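Local coordinates for ofchtiv-allosamidin (Ostrinia furnacalis, PDB 6JM7), which probably hydrolyses chitin as a family 18 chitinase with a TIM-barrel domain, here crystallised with the inhibitor allosamidin, at residues 4-9 with 342-347. Numbering follows the deposited sequence.
Sequences KIVVCY and IMLWSI
A cis peptide bond between Trp345 and Ser346 turns the chain just where it meets Tyr9, and no proline is needed to make it. The chain beyond the turn stays beside strand 5-11, and Ile347 N donates to Tyr9 O at 2.9 Å, almost straight, with an N-H...O angle of 169°. Behind this bond runs a parallel ladder: Ile342 N to Ile5 O, Val7 N to Ile342 O, Leu344 N to Val7 O and Tyr9 N to Leu344 O. These are the first and last strands of the family 18 (βα)8 barrel, so the ladder closes the cylinder. Val6, Ile342 and Leu344 face outward against helix 362-373, where branched apolar residues suit the strand-helix layer; Cys8 shares their face. Leu344, with CG wedged between its backbone N and carbonyl carbon (chi1 49°), sets CD1 3.6 Å from Cys8 CA and CD2 3.9 Å from Cys8 SG, the sulfur that forms a disulfide with Cys33.

Inside the barrel, Tyr9 carries the contact. Met343 passes obliquely by the ring, a Met-aromatic contact with SD 3.4 Å from Tyr9 CE1; its unbranched chain lets CG as well as SD lie against that atom. Trp345 crosses Tyr9 at about a right angle, CE3 and CZ3 meeting Tyr9 CB, CG and CD2; the six-membered rings form an oblique pair, centroids 5.7 Å and planes 43° apart. Tyr9 OH is hydrogen-bonded to Asp122 OD2, in the DxxDxDxE signature, the family's catalytic motif. A phenylalanine in place of Tyr9 would probably leave Asp122 OD2 without this hydroxyl partner. Ser346 OG is hydrogen-bonded to Glu348 OE2, and Ser346 CB lies 3.4 Å from Tyr9 O.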
ATOM      1  N   LYS A   4     -17.404   3.778   5.795  1.00 16.56           N
ATOM      2  CA  LYS A   4     -15.953   3.912   5.850  1.00 12.49           C
ATOM      3  C   LYS A   4     -15.316   2.537   5.988  1.00 14.20           C
ATOM      4  O   LYS A   4     -15.812   1.679   6.726  1.00 17.90           O
ATOM      5  CB  LYS A   4     -15.521   4.798   7.020  1.00 15.33           C
ATOM      6  CG  LYS A   4     -16.007   6.237   6.968  1.00 16.12           C
ATOM      7  CD  LYS A   4     -15.570   6.941   5.692  1.00 20.17           C
ATOM      8  CE  LYS A   4     -16.056   8.382   5.691  1.00 24.18           C
ATOM      9  NZ  LYS A   4     -16.494   8.806   4.331  1.00 23.77           N
ATOM     10  N   ILE A   5     -14.211   2.323   5.275  1.00  9.73           N
ATOM     11  CA  ILE A   5     -13.548   1.032   5.302  1.00  9.89           C
ATOM     12  C   ILE A   5     -12.073   1.213   5.639  1.00  9.32           C
ATOM     13  O   ILE A   5     -11.482   2.286   5.463  1.00  8.79           O
ATOM     14  CB  ILE A   5     -13.698   0.252   3.976  1.00  9.95           C
ATOM     15  CG1 ILE A   5     -13.092   1.020   2.807  1.00 11.93           C
ATOM     16  CG2 ILE A   5     -15.187  -0.087   3.733  1.00 12.91           C
ATOM     17  CD1 ILE A   5     -13.211   0.272   1.458  1.00 12.77           C
ATOM     18  N   VAL A   6     -11.488   0.133   6.149  1.00  9.68           N
ATOM     19  CA  VAL A   6     -10.072   0.064   6.493  1.00  9.08           C
ATOM     20  C   VAL A   6      -9.529  -1.173   5.793  1.00  8.43           C
ATOM     21  O   VAL A   6      -9.902  -2.301   6.141  1.00 10.05           O
ATOM     22  CB  VAL A   6      -9.844  -0.012   8.008  1.00  8.84           C
ATOM     23  CG1 VAL A   6      -8.381  -0.185   8.316  1.00  8.86           C
ATOM     24  CG2 VAL A   6     -10.364   1.244   8.681  1.00  9.83           C
ATOM     25  N   VAL A   7      -8.665  -0.965   4.802  1.00  8.22           N
ATOM     26  CA  VAL A   7      -8.177  -2.036   3.938  1.00  8.53           C
ATOM     27  C   VAL A   7      -6.758  -2.358   4.380  1.00  8.29           C
ATOM     28  O   VAL A   7      -5.840  -1.564   4.152  1.00  9.82           O
ATOM     29  CB  VAL A   7      -8.233  -1.624   2.459  1.00  8.74           C
ATOM     30  CG1 VAL A   7      -7.728  -2.752   1.555  1.00 10.59           C
ATOM     31  CG2 VAL A   7      -9.653  -1.247   2.102  1.00  9.51           C
ATOM     32  N   CYS A   8      -6.572  -3.520   5.022  1.00  8.08           N
ATOM     33  CA  CYS A   8      -5.290  -3.901   5.616  1.00  7.54           C
ATOM     34  C   CYS A   8      -4.577  -4.880   4.695  1.00  8.78           C
ATOM     35  O   CYS A   8      -5.037  -6.015   4.530  1.00  9.72           O
ATOM     36  CB  CYS A   8      -5.490  -4.564   6.978  1.00 13.11           C
ATOM     37  SG  CYS A   8      -6.261  -3.538   8.238  1.00 13.80           S
ATOM     38  N   TYR A   9      -3.444  -4.467   4.128  1.00  9.02           N
ATOM     39  CA  TYR A   9      -2.573  -5.414   3.435  1.00  7.58           C
ATOM     40  C   TYR A   9      -1.680  -6.171   4.410  1.00  8.46           C
ATOM     41  O   TYR A   9      -1.118  -5.595   5.346  1.00  8.98           O
ATOM     42  CB  TYR A   9      -1.698  -4.698   2.399  1.00  7.20           C
ATOM     43  CG  TYR A   9      -2.440  -4.360   1.126  1.00  9.13           C
ATOM     44  CD1 TYR A   9      -3.294  -3.276   1.073  1.00 17.17           C
ATOM     45  CD2 TYR A   9      -2.312  -5.149  -0.006  1.00 10.71           C
ATOM     46  CE1 TYR A   9      -3.985  -2.977  -0.081  1.00 16.99           C
ATOM     47  CE2 TYR A   9      -3.004  -4.856  -1.169  1.00 11.07           C
ATOM     48  CZ  TYR A   9      -3.832  -3.759  -1.198  1.00 12.95           C
ATOM     49  OH  TYR A   9      -4.531  -3.437  -2.341  1.00 14.72           O
ATOM     50  N   ILE A 342      -9.390   4.108   4.172  1.00  7.83           N
ATOM     51  CA  ILE A 342      -7.938   4.120   4.284  1.00  6.47           C
ATOM     52  C   ILE A 342      -7.428   2.725   3.961  1.00  8.12           C
ATOM     53  O   ILE A 342      -7.981   1.730   4.444  1.00  8.77           O
ATOM     54  CB  ILE A 342      -7.499   4.534   5.703  1.00  7.03           C
ATOM     55  CG1 ILE A 342      -7.934   5.971   6.014  1.00  9.61           C
ATOM     56  CG2 ILE A 342      -5.994   4.346   5.911  1.00 10.95           C
ATOM     57  CD1 ILE A 342      -7.204   7.019   5.202  1.00 10.91           C
ATOM     58  N   MET A 343      -6.381   2.655   3.143  1.00  7.54           N
ATOM     59  CA  MET A 343      -5.654   1.425   2.863  1.00  8.28           C
ATOM     60  C   MET A 343      -4.268   1.561   3.473  1.00  9.60           C
ATOM     61  O   MET A 343      -3.691   2.648   3.463  1.00 10.38           O
ATOM     62  CB  MET A 343      -5.553   1.188   1.346  1.00 10.31           C
ATOM     63  CG  MET A 343      -4.411   0.294   0.898  1.00 21.88           C
ATOM     64  SD  MET A 343      -4.335   0.259  -0.908  1.00 32.27           S
ATOM     65  CE  MET A 343      -3.229   1.627  -1.241  1.00 14.41           C
ATOM     66  N   LEU A 344      -3.743   0.483   4.047  1.00  9.03           N
ATOM     67  CA  LEU A 344      -2.432   0.563   4.674  1.00  7.22           C
ATOM     68  C   LEU A 344      -1.502  -0.519   4.153  1.00  7.85           C
ATOM     69  O   LEU A 344      -1.890  -1.687   4.024  1.00  9.28           O
ATOM     70  CB  LEU A 344      -2.549   0.471   6.189  1.00  8.61           C
ATOM     71  CG  LEU A 344      -3.414  -0.698   6.646  1.00  9.30           C
ATOM     72  CD1 LEU A 344      -2.570  -1.912   7.006  1.00 20.10           C
ATOM     73  CD2 LEU A 344      -4.265  -0.235   7.800  1.00 17.46           C
ATOM     74  N   TRP A 345      -0.277  -0.113   3.839  1.00  8.51           N
ATOM     75  CA  TRP A 345       0.834  -1.028   3.624  1.00  7.22           C
ATOM     76  C   TRP A 345       1.825  -0.819   4.756  1.00  7.48           C
ATOM     77  O   TRP A 345       2.477   0.228   4.809  1.00  7.25           O
ATOM     78  CB  TRP A 345       1.538  -0.786   2.287  1.00  7.81           C
ATOM     79  CG  TRP A 345       2.543  -1.855   2.102  1.00 10.04           C
ATOM     80  CD1 TRP A 345       3.820  -1.880   2.591  1.00 10.41           C
ATOM     81  CD2 TRP A 345       2.326  -3.124   1.478  1.00 10.99           C
ATOM     82  NE1 TRP A 345       4.417  -3.081   2.281  1.00 12.81           N
ATOM     83  CE2 TRP A 345       3.519  -3.858   1.597  1.00 13.71           C
ATOM     84  CE3 TRP A 345       1.237  -3.703   0.821  1.00 12.96           C
ATOM     85  CZ2 TRP A 345       3.659  -5.139   1.071  1.00 16.78           C
ATOM     86  CZ3 TRP A 345       1.373  -4.966   0.303  1.00 13.89           C
ATOM     87  CH2 TRP A 345       2.576  -5.675   0.430  1.00 15.04           C
ATOM     88  N   SER A 346       1.975  -1.799   5.647  1.00  8.18           N
ATOM     89  CA  SER A 346       1.220  -3.041   5.721  1.00  8.67           C
ATOM     90  C   SER A 346       1.093  -3.367   7.218  1.00  7.88           C
ATOM     91  O   SER A 346       1.811  -2.791   8.044  1.00  9.06           O
ATOM     92  CB  SER A 346       1.923  -4.164   4.955  1.00  8.88           C
ATOM     93  OG  SER A 346       3.281  -4.244   5.352  1.00 10.78           O
ATOM     94  N   ILE A 347       0.171  -4.268   7.568  1.00  6.92           N
ATOM     95  CA  ILE A 347      -0.193  -4.430   8.976  1.00  7.73           C
ATOM     96  C   ILE A 347       0.978  -4.954   9.804  1.00 10.28           C
ATOM     97  O   ILE A 347       1.120  -4.597  10.980  1.00  9.26           O
ATOM     98  CB  ILE A 347      -1.444  -5.333   9.092  1.00  8.88           C
ATOM     99  CG1 ILE A 347      -2.018  -5.279  10.514  1.00 10.29           C
ATOM    100  CG2 ILE A 347      -1.160  -6.773   8.647  1.00  9.96           C
ATOM    101  CD1 ILE A 347      -3.381  -5.985  10.680  1.00 12.42           C
TER